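Local coordinates for hypothetical protein (Pseudomonas syringae pv. tomato, PDB 2PAG) that is of unknown function, belongs to the SMI1/KNR4 (SUKH) family and binds calcium, at residues K43-T48 with W125-D130; N37-F42 with E86-C91; V17-P22 with D51-S56. All coordinates share one frame; numbering follows the deposited sequence.

Contact 1: residues K43-T48 with W125-D130; sequences KEFLLT and WHWARD
Trp125 lays its indole across the start of Phe45, and these two residues account for most of the surface the helices bury against each other. The backbone comes closest to the indole where Phe45 CA lies 3.6 Å from Trp125 CZ2. Phe45 CB sits over one indole face, displaced toward the rim, and CD1 follows above the same ring, 3.9 Å from Trp125 CZ3. The phenyl and the six-membered ring of the indole meet obliquely, their planes inclined at 57°. With CG anti to the backbone N, the Phe45 ring reaches on past the indole, so that CE1 meets Ala128 CB at 4.2 Å and CZ approaches the edge of Trp127. Helix 40-49 and helix 124-132 thus pack through large side chains in this SUKH-family domain; their local axes come no closer than 11.4 Å, and their directions differ by 51°. Two polar groups meet the indole rim. Glu44, extended, accepts the NE1 hydrogen of Trp125 on OE1 at 2.9 Å, with an N-H...O angle of 158°; the nitrogen lies on the anti side of the carboxylate and somewhat out of its plane. Thr48 OG1 lies in the indole plane, 3.3 Å from Trp125 CH2, while its hydroxyl donates to Glu44 O, one turn back. Val4 and Ile5 of helix 2-11 also touch Trp125.

Contact 2: residues N37-F42 with E86-C91; sequences NIPFVF and ELIPIC
Phe42 drives the rim of its ring between the side chains of Ile88 and Ile90. Its CE2 meets Ile88 CG2 at 3.7 Å, while CZ lies 3.8 Å from Ile90 CB and CE1 lies at the same distance from Ile90 CG1. Between these two branches the ring edge faces the backbone, with Phe42 CZ 3.5 Å from Pro89 O and that oxygen near the ring plane. The other end of Ile88 serves a different neighbour: its CD1 reaches the turn ahead of helix 40-49, packing against Pro39 CD at 4.0 Å and close to Asn37 O. In Ile88, chi1 (-56°) parts the two branches, CG2 lying anti to the backbone N and CG1 anti to the carbonyl carbon, and the extended CG1-CD1 arm (chi2 172°) carries CD1 to Pro39. Pro39 holds the N-cap position, so the contact joins the beginning of helix 40-49 to strand 88-93, an outermost strand of the four-stranded antiparallel sheet. Farther out, Val100 and Val60 also touch Phe42, and Leu71 of helix 71-81 touches Ile88. Ile90 and Cys91 both face Tyr98 in a classic beta bulge, where the chain turns a corner. No hydrogen bond crosses between the segments, and Pro89 O is buried with no partner in the model; cohesion therefore rests on apolar packing around a carbonyl that probably carries some desolvation cost.

Contact 3: residues V17-P22 with D51-S56; sequences VPLELP and DVVYGS
Leu19 and Asp51 bring two irregular loops together at the surface of this SUKH-family domain: 17-22, which leads from helix 2-11 to helix 24-34, and the loop 51-56, which follows helix 40-49. Their CA atoms are only 4.7 Å apart, yet neither segment is a strand and no direct hydrogen bond passes between them. The apolar part centres on Leu19, whose CG is anti to its carbonyl carbon (chi1 -58°), sending the side chain along the backbone of 51-53. There Leu19 CD1 meets Val53 CG2 at 3.8 Å, the two side chains crossing at about a right angle. Backbone and side chain also pack directly, for Asp51 CB lies 3.5 Å from Leu19 O, and it borders the following peptide at Glu20 as well. A second leucine comes to the carboxylate: Leu21 CD1 is 3.6 Å from Asp51 OD1, and Leu21 CB lies close to Asp51 CG. This is van der Waals contact beside a charged group whose main polar partner is Arg9 of helix 2-11, joined to OD1 by a salt bridge. Asp51 OD2 is hydrogen-bonded as well, so the two oxygens together probably fix the rotation of the carboxylate beside Leu21. Farther along the second loop, Val53 N donates to Asn12 OD1, adding a further tie toward the end of helix 2-11. The remaining interaction is solvent-mediated: one water accepts from Leu19 N at 2.9 Å and donates to Asp51 O at 2.7 Å, spanning the two backbones.

From the N terminus, helix 2-11 runs into the loop 17-22, which contact 3 closes onto 51-56 after helices 24-34 and 40-49 have been passed. Inside that span lie 37-42 and 43-48, both of which pair with later chain: 37-42 with strand 88-93 in contact 2, and 43-48 with the C-terminal helix 124-132 in contact 1. All three closures therefore cross one another, and none nests. Helix 40-49 is shared by contacts 1 and 2, which meet where Trp125 touches Val41 and Trp127 touches Ile90 and Cys91. Contact 3 abuts the far end of that helix, with Leu21 and Pro22 against Leu46 and Leu47, but does not touch contact 2.

Contact 1: residues K43-T48 with W125-D130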
ATOM      1  N   LYS A  43      -2.454   4.418  -6.959  1.00 12.99           N
ATOM      2  CA  LYS A  43      -2.584   3.488  -8.077  1.00 13.35           C
ATOM      3  C   LYS A  43      -1.248   3.384  -8.810  1.00 13.22           C
ATOM      4  O   LYS A  43      -0.849   2.308  -9.250  1.00 12.59           O
ATOM      5  CB  LYS A  43      -3.674   3.981  -9.025  1.00 16.61           C
ATOM      6  CG  LYS A  43      -4.045   3.012 -10.119  1.00 23.63           C
ATOM      7  CD  LYS A  43      -5.438   3.318 -10.658  1.00 25.53           C
ATOM      8  CE  LYS A  43      -5.546   4.751 -11.170  1.00 30.44           C
ATOM      9  NZ  LYS A  43      -6.915   5.059 -11.675  1.00 31.33           N
ATOM     10  N   GLU A  44      -0.563   4.515  -8.940  1.00 12.59           N
ATOM     11  CA  GLU A  44       0.736   4.563  -9.600  1.00 12.91           C
ATOM     12  C   GLU A  44       1.732   3.704  -8.823  1.00 12.84           C
ATOM     13  O   GLU A  44       2.518   2.963  -9.405  1.00 12.07           O
ATOM     14  CB  GLU A  44       1.212   6.013  -9.670  1.00 10.90           C
ATOM     15  CG  GLU A  44       2.526   6.220 -10.378  1.00 14.13           C
ATOM     16  CD  GLU A  44       2.843   7.686 -10.507  1.00 17.47           C
ATOM     17  OE1 GLU A  44       2.946   8.355  -9.458  1.00 17.93           O
ATOM     18  OE2 GLU A  44       2.974   8.168 -11.654  1.00 19.65           O
ATOM     19  N   PHE A  45       1.682   3.804  -7.499  1.00 12.19           N
ATOM     20  CA  PHE A  45       2.547   3.019  -6.633  1.00 11.18           C
ATOM     21  C   PHE A  45       2.280   1.526  -6.888  1.00 10.69           C
ATOM     22  O   PHE A  45       3.200   0.736  -7.117  1.00  9.92           O
ATOM     23  CB  PHE A  45       2.234   3.386  -5.179  1.00 10.77           C
ATOM     24  CG  PHE A  45       2.863   2.484  -4.159  1.00 12.84           C
ATOM     25  CD1 PHE A  45       4.104   2.794  -3.606  1.00 11.85           C
ATOM     26  CD2 PHE A  45       2.191   1.351  -3.711  1.00 12.67           C
ATOM     27  CE1 PHE A  45       4.664   1.992  -2.615  1.00 14.28           C
ATOM     28  CE2 PHE A  45       2.744   0.535  -2.712  1.00 11.89           C
ATOM     29  CZ  PHE A  45       3.983   0.861  -2.166  1.00 12.37           C
ATOM     30  N   LEU A  46       1.014   1.137  -6.862  1.00 10.25           N
ATOM     31  CA  LEU A  46       0.675  -0.261  -7.094  1.00 11.60           C
ATOM     32  C   LEU A  46       1.125  -0.764  -8.470  1.00 12.62           C
ATOM     33  O   LEU A  46       1.574  -1.905  -8.610  1.00 12.86           O
ATOM     34  CB  LEU A  46      -0.830  -0.462  -6.936  1.00 13.45           C
ATOM     35  CG  LEU A  46      -1.372  -0.238  -5.521  1.00 12.16           C
ATOM     36  CD1 LEU A  46      -2.888  -0.330  -5.537  1.00 16.17           C
ATOM     37  CD2 LEU A  46      -0.781  -1.274  -4.567  1.00 15.07           C
ATOM     38  N   LEU A  47       1.024   0.091  -9.480  1.00 11.53           N
ATOM     39  CA  LEU A  47       1.399  -0.299 -10.838  1.00 11.94           C
ATOM     40  C   LEU A  47       2.895  -0.286 -11.119  1.00 12.91           C
ATOM     41  O   LEU A  47       3.334  -0.828 -12.137  1.00 14.52           O
ATOM     42  CB  LEU A  47       0.694   0.611 -11.850  1.00 13.18           C
ATOM     43  CG  LEU A  47      -0.828   0.492 -11.934  1.00 14.29           C
ATOM     44  CD1 LEU A  47      -1.412   1.705 -12.647  1.00 15.14           C
ATOM     45  CD2 LEU A  47      -1.198  -0.801 -12.656  1.00 16.44           C
ATOM     46  N   THR A  48       3.678   0.310 -10.225  1.00 12.48           N
ATOM     47  CA  THR A  48       5.116   0.416 -10.441  1.00 13.23           C
ATOM     48  C   THR A  48       6.049  -0.269  -9.450  1.00 15.12           C
ATOM     49  O   THR A  48       7.160  -0.654  -9.819  1.00 15.00           O
ATOM     50  CB  THR A  48       5.537   1.894 -10.514  1.00 16.47           C
ATOM     51  OG1 THR A  48       5.278   2.536  -9.257  1.00 16.61           O
ATOM     52  CG2 THR A  48       4.753   2.598 -11.583  1.00 15.02           C
ATOM     53  N   TRP A 125       4.384   8.392  -2.262  1.00 12.87           N
ATOM     54  CA  TRP A 125       5.800   8.370  -2.596  1.00 12.61           C
ATOM     55  C   TRP A 125       6.649   8.931  -1.447  1.00 12.18           C
ATOM     56  O   TRP A 125       7.783   8.491  -1.238  1.00 12.73           O
ATOM     57  CB  TRP A 125       6.042   9.118  -3.908  1.00 12.86           C
ATOM     58  CG  TRP A 125       5.502   8.347  -5.091  1.00 11.70           C
ATOM     59  CD1 TRP A 125       4.564   8.767  -5.990  1.00 13.52           C
ATOM     60  CD2 TRP A 125       5.855   7.009  -5.477  1.00 12.80           C
ATOM     61  NE1 TRP A 125       4.307   7.775  -6.910  1.00 12.74           N
ATOM     62  CE2 TRP A 125       5.087   6.685  -6.616  1.00 13.38           C
ATOM     63  CE3 TRP A 125       6.744   6.054  -4.969  1.00 12.50           C
ATOM     64  CZ2 TRP A 125       5.183   5.443  -7.259  1.00 12.94           C
ATOM     65  CZ3 TRP A 125       6.841   4.818  -5.606  1.00 13.60           C
ATOM     66  CH2 TRP A 125       6.062   4.527  -6.741  1.00 13.72           C
ATOM     67  N   HIS A 126       6.109   9.890  -0.695  1.00 13.12           N
ATOM     68  CA  HIS A 126       6.837  10.424   0.459  1.00 13.82           C
ATOM     69  C   HIS A 126       6.934   9.297   1.477  1.00 15.01           C
ATOM     70  O   HIS A 126       7.963   9.102   2.127  1.00 15.23           O
ATOM     71  CB  HIS A 126       6.090  11.592   1.105  1.00 15.91           C
ATOM     72  CG  HIS A 126       6.210  12.877   0.357  1.00 17.67           C
ATOM     73  ND1 HIS A 126       5.484  13.148  -0.783  1.00 16.38           N
ATOM     74  CD2 HIS A 126       6.977  13.970   0.585  1.00 17.81           C
ATOM     75  CE1 HIS A 126       5.797  14.353  -1.224  1.00 17.73           C
ATOM     76  NE2 HIS A 126       6.700  14.874  -0.411  1.00 17.87           N
ATOM     77  N   TRP A 127       5.839   8.560   1.616  1.00 14.34           N
ATOM     78  CA  TRP A 127       5.799   7.441   2.544  1.00 13.30           C
ATOM     79  C   TRP A 127       6.787   6.352   2.113  1.00 13.69           C
ATOM     80  O   TRP A 127       7.498   5.786   2.941  1.00 13.54           O
ATOM     81  CB  TRP A 127       4.389   6.855   2.600  1.00 11.77           C
ATOM     82  CG  TRP A 127       4.294   5.669   3.503  1.00 12.35           C
ATOM     83  CD1 TRP A 127       4.154   5.679   4.864  1.00 11.37           C
ATOM     84  CD2 TRP A 127       4.441   4.296   3.125  1.00 13.02           C
ATOM     85  NE1 TRP A 127       4.214   4.393   5.356  1.00 13.00           N
ATOM     86  CE2 TRP A 127       4.388   3.526   4.308  1.00 12.58           C
ATOM     87  CE3 TRP A 127       4.618   3.640   1.899  1.00 14.26           C
ATOM     88  CZ2 TRP A 127       4.507   2.132   4.300  1.00 14.82           C
ATOM     89  CZ3 TRP A 127       4.739   2.257   1.892  1.00 15.44           C
ATOM     90  CH2 TRP A 127       4.681   1.518   3.088  1.00 15.17           C
ATOM     91  N   ALA A 128       6.829   6.062   0.816  1.00 12.51           N
ATOM     92  CA  ALA A 128       7.730   5.035   0.309  1.00 13.45           C
ATOM     93  C   ALA A 128       9.189   5.414   0.547  1.00 15.86           C
ATOM     94  O   ALA A 128      10.008   4.573   0.927  1.00 15.18           O
ATOM     95  CB  ALA A 128       7.484   4.818  -1.175  1.00 14.56           C
ATOM     96  N   ARG A 129       9.499   6.687   0.328  1.00 16.32           N
ATOM     97  CA  ARG A 129      10.855   7.190   0.484  1.00 19.23           C
ATOM     98  C   ARG A 129      11.271   7.382   1.932  1.00 20.33           C
ATOM     99  O   ARG A 129      12.366   6.979   2.328  1.00 20.81           O
ATOM    100  CB  ARG A 129      10.998   8.528  -0.242  1.00 21.03           C
ATOM    101  CG  ARG A 129      12.401   9.117  -0.191  1.00 22.14           C
ATOM    102  CD  ARG A 129      12.404  10.542  -0.700  1.00 23.86           C
ATOM    103  NE  ARG A 129      11.710  11.437   0.218  1.00 24.41           N
ATOM    104  CZ  ARG A 129      11.249  12.636  -0.120  1.00 26.33           C
ATOM    105  NH1 ARG A 129      11.411  13.082  -1.358  1.00 26.97           N
ATOM    106  NH2 ARG A 129      10.627  13.387   0.778  1.00 25.96           N
ATOM    107  N   ASP A 130      10.389   7.982   2.722  1.00 18.96           N
ATOM    108  CA  ASP A 130      10.706   8.284   4.108  1.00 19.94           C
ATOM    109  C   ASP A 130      10.358   7.231   5.155  1.00 18.91           C
ATOM    110  O   ASP A 130      10.833   7.304   6.288  1.00 20.31           O
ATOM    111  CB  ASP A 130      10.090   9.638   4.474  1.00 22.15           C
ATOM    112  CG  ASP A 130      10.506  10.743   3.504  1.00 25.38           C
ATOM    113  OD1 ASP A 130      11.634  10.667   2.962  1.00 27.38           O
ATOM    114  OD2 ASP A 130       9.719  11.690   3.286  1.00 30.31           O
TER

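Contact 2: residues N37-F42 with E86-C91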
ATOM      1  N   ASN A  37     -12.587   4.161  -5.123  1.00 23.31           N
ATOM      2  CA  ASN A  37     -11.718   4.657  -6.172  1.00 23.37           C
ATOM      3  C   ASN A  37     -10.351   4.783  -5.519  1.00 21.35           C
ATOM      4  O   ASN A  37     -10.212   5.465  -4.504  1.00 21.35           O
ATOM      5  CB  ASN A  37     -12.207   6.023  -6.659  1.00 28.20           C
ATOM      6  CG  ASN A  37     -11.519   6.471  -7.931  1.00 31.82           C
ATOM      7  OD1 ASN A  37     -10.325   6.772  -7.936  1.00 33.66           O
ATOM      8  ND2 ASN A  37     -12.271   6.512  -9.025  1.00 35.30           N
ATOM      9  N   ILE A  38      -9.350   4.101  -6.068  1.00 16.62           N
ATOM     10  CA  ILE A  38      -8.000   4.182  -5.511  1.00 16.52           C
ATOM     11  C   ILE A  38      -7.372   5.483  -6.002  1.00 15.87           C
ATOM     12  O   ILE A  38      -7.349   5.745  -7.203  1.00 15.60           O
ATOM     13  CB  ILE A  38      -7.124   2.994  -5.967  1.00 15.60           C
ATOM     14  CG1 ILE A  38      -7.729   1.682  -5.465  1.00 17.32           C
ATOM     15  CG2 ILE A  38      -5.698   3.163  -5.442  1.00 16.02           C
ATOM     16  CD1 ILE A  38      -7.069   0.447  -6.025  1.00 19.07           C
ATOM     17  N   PRO A  39      -6.870   6.325  -5.078  1.00 15.58           N
ATOM     18  CA  PRO A  39      -6.250   7.600  -5.457  1.00 15.75           C
ATOM     19  C   PRO A  39      -5.194   7.376  -6.539  1.00 14.85           C
ATOM     20  O   PRO A  39      -4.496   6.363  -6.516  1.00 13.64           O
ATOM     21  CB  PRO A  39      -5.648   8.090  -4.138  1.00 17.42           C
ATOM     22  CG  PRO A  39      -6.597   7.551  -3.120  1.00 18.96           C
ATOM     23  CD  PRO A  39      -6.818   6.133  -3.618  1.00 16.62           C
ATOM     24  N   PHE A  40      -5.078   8.319  -7.474  1.00 13.87           N
ATOM     25  CA  PHE A  40      -4.125   8.205  -8.578  1.00 13.71           C
ATOM     26  C   PHE A  40      -2.699   7.836  -8.198  1.00 13.65           C
ATOM     27  O   PHE A  40      -2.154   6.874  -8.730  1.00 13.57           O
ATOM     28  CB  PHE A  40      -4.065   9.494  -9.415  1.00 15.27           C
ATOM     29  CG  PHE A  40      -3.120   9.395 -10.596  1.00 15.63           C
ATOM     30  CD1 PHE A  40      -3.562   8.897 -11.819  1.00 17.39           C
ATOM     31  CD2 PHE A  40      -1.766   9.692 -10.451  1.00 17.14           C
ATOM     32  CE1 PHE A  40      -2.673   8.690 -12.873  1.00 18.45           C
ATOM     33  CE2 PHE A  40      -0.866   9.485 -11.502  1.00 17.08           C
ATOM     34  CZ  PHE A  40      -1.324   8.981 -12.714  1.00 17.38           C
ATOM     35  N   VAL A  41      -2.074   8.601  -7.303  1.00 13.50           N
ATOM     36  CA  VAL A  41      -0.693   8.301  -6.939  1.00 12.49           C
ATOM     37  C   VAL A  41      -0.562   6.932  -6.282  1.00 13.52           C
ATOM     38  O   VAL A  41       0.411   6.227  -6.517  1.00 11.56           O
ATOM     39  CB  VAL A  41      -0.084   9.407  -6.049  1.00 13.95           C
ATOM     40  CG1 VAL A  41       1.350   9.063  -5.688  1.00 13.41           C
ATOM     41  CG2 VAL A  41      -0.098  10.731  -6.801  1.00 15.15           C
ATOM     42  N   PHE A  42      -1.545   6.550  -5.470  1.00 12.81           N
ATOM     43  CA  PHE A  42      -1.545   5.234  -4.836  1.00 11.76           C
ATOM     44  C   PHE A  42      -1.616   4.174  -5.954  1.00 11.93           C
ATOM     45  O   PHE A  42      -0.913   3.165  -5.915  1.00 11.96           O
ATOM     46  CB  PHE A  42      -2.760   5.137  -3.898  1.00 12.72           C
ATOM     47  CG  PHE A  42      -2.784   3.914  -3.016  1.00 14.66           C
ATOM     48  CD1 PHE A  42      -1.799   2.935  -3.089  1.00 16.12           C
ATOM     49  CD2 PHE A  42      -3.819   3.753  -2.100  1.00 15.54           C
ATOM     50  CE1 PHE A  42      -1.851   1.808  -2.258  1.00 15.93           C
ATOM     51  CE2 PHE A  42      -3.884   2.643  -1.271  1.00 14.75           C
ATOM     52  CZ  PHE A  42      -2.896   1.664  -1.349  1.00 15.79           C
ATOM     53  N   GLU A  86     -13.368   5.332   4.582  1.00 16.79           N
ATOM     54  CA  GLU A  86     -12.883   6.292   3.595  1.00 18.59           C
ATOM     55  C   GLU A  86     -11.368   6.239   3.379  1.00 17.49           C
ATOM     56  O   GLU A  86     -10.850   6.823   2.424  1.00 20.74           O
ATOM     57  CB  GLU A  86     -13.285   7.705   4.026  1.00 21.89           C
ATOM     58  CG  GLU A  86     -12.661   8.138   5.341  1.00 29.35           C
ATOM     59  CD  GLU A  86     -13.287   9.397   5.903  1.00 33.18           C
ATOM     60  OE1 GLU A  86     -13.352  10.410   5.173  1.00 36.37           O
ATOM     61  OE2 GLU A  86     -13.711   9.372   7.080  1.00 35.15           O
ATOM     62  N   LEU A  87     -10.666   5.544   4.268  1.00 15.22           N
ATOM     63  CA  LEU A  87      -9.212   5.412   4.184  1.00 14.32           C
ATOM     64  C   LEU A  87      -8.850   4.032   3.650  1.00 13.50           C
ATOM     65  O   LEU A  87      -9.374   3.021   4.126  1.00 15.64           O
ATOM     66  CB  LEU A  87      -8.585   5.598   5.572  1.00 13.84           C
ATOM     67  CG  LEU A  87      -8.849   6.920   6.298  1.00 14.33           C
ATOM     68  CD1 LEU A  87      -8.066   6.942   7.616  1.00 14.94           C
ATOM     69  CD2 LEU A  87      -8.433   8.090   5.402  1.00 17.47           C
ATOM     70  N   ILE A  88      -7.952   3.990   2.667  1.00 11.46           N
ATOM     71  CA  ILE A  88      -7.520   2.717   2.091  1.00 12.13           C
ATOM     72  C   ILE A  88      -6.119   2.370   2.576  1.00 11.44           C
ATOM     73  O   ILE A  88      -5.164   3.101   2.313  1.00 11.33           O
ATOM     74  CB  ILE A  88      -7.477   2.764   0.552  1.00 10.70           C
ATOM     75  CG1 ILE A  88      -8.837   3.180  -0.004  1.00 14.02           C
ATOM     76  CG2 ILE A  88      -7.083   1.392   0.007  1.00 13.12           C
ATOM     77  CD1 ILE A  88      -8.825   3.437  -1.502  1.00 14.84           C
ATOM     78  N   PRO A  89      -5.970   1.238   3.275  1.00 10.74           N
ATOM     79  CA  PRO A  89      -4.638   0.866   3.764  1.00 12.29           C
ATOM     80  C   PRO A  89      -3.602   0.685   2.671  1.00 13.24           C
ATOM     81  O   PRO A  89      -3.893   0.135   1.611  1.00 13.56           O
ATOM     82  CB  PRO A  89      -4.891  -0.446   4.501  1.00 13.03           C
ATOM     83  CG  PRO A  89      -6.291  -0.291   4.984  1.00 13.69           C
ATOM     84  CD  PRO A  89      -6.997   0.321   3.801  1.00 11.83           C
ATOM     85  N   ILE A  90      -2.390   1.169   2.924  1.00 12.92           N
ATOM     86  CA  ILE A  90      -1.308   0.974   1.979  1.00 12.30           C
ATOM     87  C   ILE A  90      -0.310   0.029   2.644  1.00 13.09           C
ATOM     88  O   ILE A  90       0.424  -0.681   1.969  1.00 11.44           O
ATOM     89  CB  ILE A  90      -0.615   2.312   1.558  1.00 10.98           C
ATOM     90  CG1 ILE A  90       0.555   1.992   0.625  1.00 12.43           C
ATOM     91  CG2 ILE A  90      -0.105   3.089   2.786  1.00 13.07           C
ATOM     92  CD1 ILE A  90       1.173   3.209  -0.045  1.00 12.99           C
ATOM     93  N   CYS A  91      -0.293  -0.004   3.974  1.00 12.97           N
ATOM     94  CA  CYS A  91       0.634  -0.908   4.638  1.00 13.03           C
ATOM     95  C   CYS A  91       0.316  -1.178   6.097  1.00 14.32           C
ATOM     96  O   CYS A  91       0.181  -0.259   6.897  1.00 13.89           O
ATOM     97  CB  CYS A  91       2.064  -0.371   4.524  1.00 13.65           C
ATOM     98  SG  CYS A  91       3.339  -1.491   5.159  1.00 15.49           S
TER

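Contact 3: residues V17-P22 with D51-S56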
ATOM      1  N   VAL A  17       9.317 -17.120  -4.286  1.00 21.68           N
ATOM      2  CA  VAL A  17       8.338 -16.876  -5.333  1.00 21.75           C
ATOM      3  C   VAL A  17       8.203 -15.370  -5.506  1.00 20.19           C
ATOM      4  O   VAL A  17       7.595 -14.697  -4.678  1.00 20.70           O
ATOM      5  CB  VAL A  17       6.956 -17.456  -4.966  1.00 21.85           C
ATOM      6  CG1 VAL A  17       5.977 -17.212  -6.098  1.00 23.85           C
ATOM      7  CG2 VAL A  17       7.074 -18.944  -4.680  1.00 24.84           C
ATOM      8  N   PRO A  18       8.794 -14.822  -6.575  1.00 20.10           N
ATOM      9  CA  PRO A  18       8.725 -13.384  -6.838  1.00 19.17           C
ATOM     10  C   PRO A  18       7.290 -12.869  -6.902  1.00 17.35           C
ATOM     11  O   PRO A  18       6.383 -13.561  -7.379  1.00 17.09           O
ATOM     12  CB  PRO A  18       9.445 -13.249  -8.179  1.00 21.36           C
ATOM     13  CG  PRO A  18      10.470 -14.342  -8.105  1.00 21.67           C
ATOM     14  CD  PRO A  18       9.655 -15.492  -7.564  1.00 21.11           C
ATOM     15  N   LEU A  19       7.085 -11.653  -6.412  1.00 16.00           N
ATOM     16  CA  LEU A  19       5.764 -11.044  -6.445  1.00 16.43           C
ATOM     17  C   LEU A  19       5.498 -10.535  -7.860  1.00 16.42           C
ATOM     18  O   LEU A  19       6.433 -10.191  -8.592  1.00 19.58           O
ATOM     19  CB  LEU A  19       5.701  -9.871  -5.472  1.00 13.91           C
ATOM     20  CG  LEU A  19       6.004 -10.142  -4.004  1.00 14.32           C
ATOM     21  CD1 LEU A  19       5.839  -8.844  -3.224  1.00 16.17           C
ATOM     22  CD2 LEU A  19       5.063 -11.203  -3.464  1.00 15.83           C
ATOM     23  N   GLU A  20       4.225 -10.484  -8.239  1.00 16.66           N
ATOM     24  CA  GLU A  20       3.844 -10.015  -9.564  1.00 18.99           C
ATOM     25  C   GLU A  20       3.351  -8.581  -9.525  1.00 18.95           C
ATOM     26  O   GLU A  20       2.754  -8.146  -8.541  1.00 18.42           O
ATOM     27  CB  GLU A  20       2.752 -10.907 -10.151  1.00 20.66           C
ATOM     28  CG  GLU A  20       3.163 -12.361 -10.305  1.00 25.72           C
ATOM     29  CD  GLU A  20       2.092 -13.199 -10.969  1.00 29.26           C
ATOM     30  OE1 GLU A  20       0.930 -13.155 -10.507  1.00 32.22           O
ATOM     31  OE2 GLU A  20       2.413 -13.908 -11.951  1.00 33.02           O
ATOM     32  N   LEU A  21       3.618  -7.850 -10.601  1.00 18.78           N
ATOM     33  CA  LEU A  21       3.187  -6.465 -10.712  1.00 17.20           C
ATOM     34  C   LEU A  21       1.858  -6.487 -11.471  1.00 16.79           C
ATOM     35  O   LEU A  21       1.737  -7.145 -12.504  1.00 15.97           O
ATOM     36  CB  LEU A  21       4.238  -5.661 -11.486  1.00 18.79           C
ATOM     37  CG  LEU A  21       4.146  -4.138 -11.447  1.00 19.55           C
ATOM     38  CD1 LEU A  21       4.323  -3.653 -10.009  1.00 19.30           C
ATOM     39  CD2 LEU A  21       5.217  -3.540 -12.352  1.00 19.75           C
ATOM     40  N   PRO A  22       0.838  -5.777 -10.962  1.00 14.29           N
ATOM     41  CA  PRO A  22      -0.469  -5.748 -11.623  1.00 15.47           C
ATOM     42  C   PRO A  22      -0.524  -4.811 -12.820  1.00 15.74           C
ATOM     43  O   PRO A  22       0.337  -3.953 -12.989  1.00 15.24           O
ATOM     44  CB  PRO A  22      -1.394  -5.268 -10.512  1.00 14.91           C
ATOM     45  CG  PRO A  22      -0.523  -4.249  -9.818  1.00 14.24           C
ATOM     46  CD  PRO A  22       0.818  -4.979  -9.721  1.00 15.40           C
ATOM     47  N   ASP A  51       5.561  -5.059  -6.535  1.00 14.56           N
ATOM     48  CA  ASP A  51       6.183  -6.378  -6.652  1.00 16.04           C
ATOM     49  C   ASP A  51       7.503  -6.362  -5.881  1.00 16.59           C
ATOM     50  O   ASP A  51       8.253  -7.342  -5.875  1.00 18.00           O
ATOM     51  CB  ASP A  51       6.432  -6.736  -8.123  1.00 18.66           C
ATOM     52  CG  ASP A  51       7.398  -5.786  -8.806  1.00 18.90           C
ATOM     53  OD1 ASP A  51       7.412  -4.590  -8.454  1.00 18.78           O
ATOM     54  OD2 ASP A  51       8.136  -6.234  -9.718  1.00 22.61           O
ATOM     55  N   VAL A  52       7.770  -5.247  -5.211  1.00 13.18           N
ATOM     56  CA  VAL A  52       8.999  -5.081  -4.447  1.00 13.68           C
ATOM     57  C   VAL A  52       8.951  -5.606  -3.011  1.00 13.76           C
ATOM     58  O   VAL A  52       7.948  -5.456  -2.288  1.00 14.27           O
ATOM     59  CB  VAL A  52       9.430  -3.585  -4.422  1.00 13.81           C
ATOM     60  CG1 VAL A  52      10.617  -3.389  -3.494  1.00 13.24           C
ATOM     61  CG2 VAL A  52       9.784  -3.131  -5.833  1.00 14.64           C
ATOM     62  N   VAL A  53      10.049  -6.247  -2.620  1.00 13.59           N
ATOM     63  CA  VAL A  53      10.221  -6.791  -1.281  1.00 14.31           C
ATOM     64  C   VAL A  53      11.403  -6.031  -0.683  1.00 14.49           C
ATOM     65  O   VAL A  53      12.495  -6.030  -1.260  1.00 14.80           O
ATOM     66  CB  VAL A  53      10.548  -8.298  -1.339  1.00 14.26           C
ATOM     67  CG1 VAL A  53      10.741  -8.845   0.062  1.00 14.53           C
ATOM     68  CG2 VAL A  53       9.430  -9.040  -2.063  1.00 16.55           C
ATOM     69  N   TYR A  54      11.183  -5.363   0.449  1.00 14.02           N
ATOM     70  CA  TYR A  54      12.250  -4.602   1.094  1.00 14.35           C
ATOM     71  C   TYR A  54      11.993  -4.242   2.555  1.00 15.49           C
ATOM     72  O   TYR A  54      10.866  -3.928   2.948  1.00 15.81           O
ATOM     73  CB  TYR A  54      12.515  -3.290   0.351  1.00 16.78           C
ATOM     74  CG  TYR A  54      13.595  -2.469   1.020  1.00 19.08           C
ATOM     75  CD1 TYR A  54      14.942  -2.729   0.773  1.00 19.99           C
ATOM     76  CD2 TYR A  54      13.274  -1.493   1.962  1.00 19.20           C
ATOM     77  CE1 TYR A  54      15.942  -2.043   1.452  1.00 22.26           C
ATOM     78  CE2 TYR A  54      14.268  -0.803   2.649  1.00 22.35           C
ATOM     79  CZ  TYR A  54      15.599  -1.084   2.389  1.00 23.07           C
ATOM     80  OH  TYR A  54      16.590  -0.414   3.070  1.00 23.84           O
ATOM     81  N   GLY A  55      13.062  -4.275   3.343  1.00 17.67           N
ATOM     82  CA  GLY A  55      12.983  -3.897   4.741  1.00 16.63           C
ATOM     83  C   GLY A  55      12.088  -4.706   5.654  1.00 17.36           C
ATOM     84  O   GLY A  55      11.922  -5.914   5.476  1.00 18.51           O
ATOM     85  N   SER A  56      11.508  -4.018   6.636  1.00 19.23           N
ATOM     86  CA  SER A  56      10.642  -4.648   7.629  1.00 19.44           C
ATOM     87  C   SER A  56       9.155  -4.372   7.434  1.00 19.89           C
ATOM     88  O   SER A  56       8.355  -4.631   8.334  1.00 19.73           O
ATOM     89  CB  SER A  56      11.043  -4.192   9.036  1.00 20.18           C
ATOM     90  OG  SER A  56      10.864  -2.792   9.190  1.00 21.84           O
TER
HETATM   91  O   HOH W   1       9.360  -9.850  -5.914  1.00 16.85           O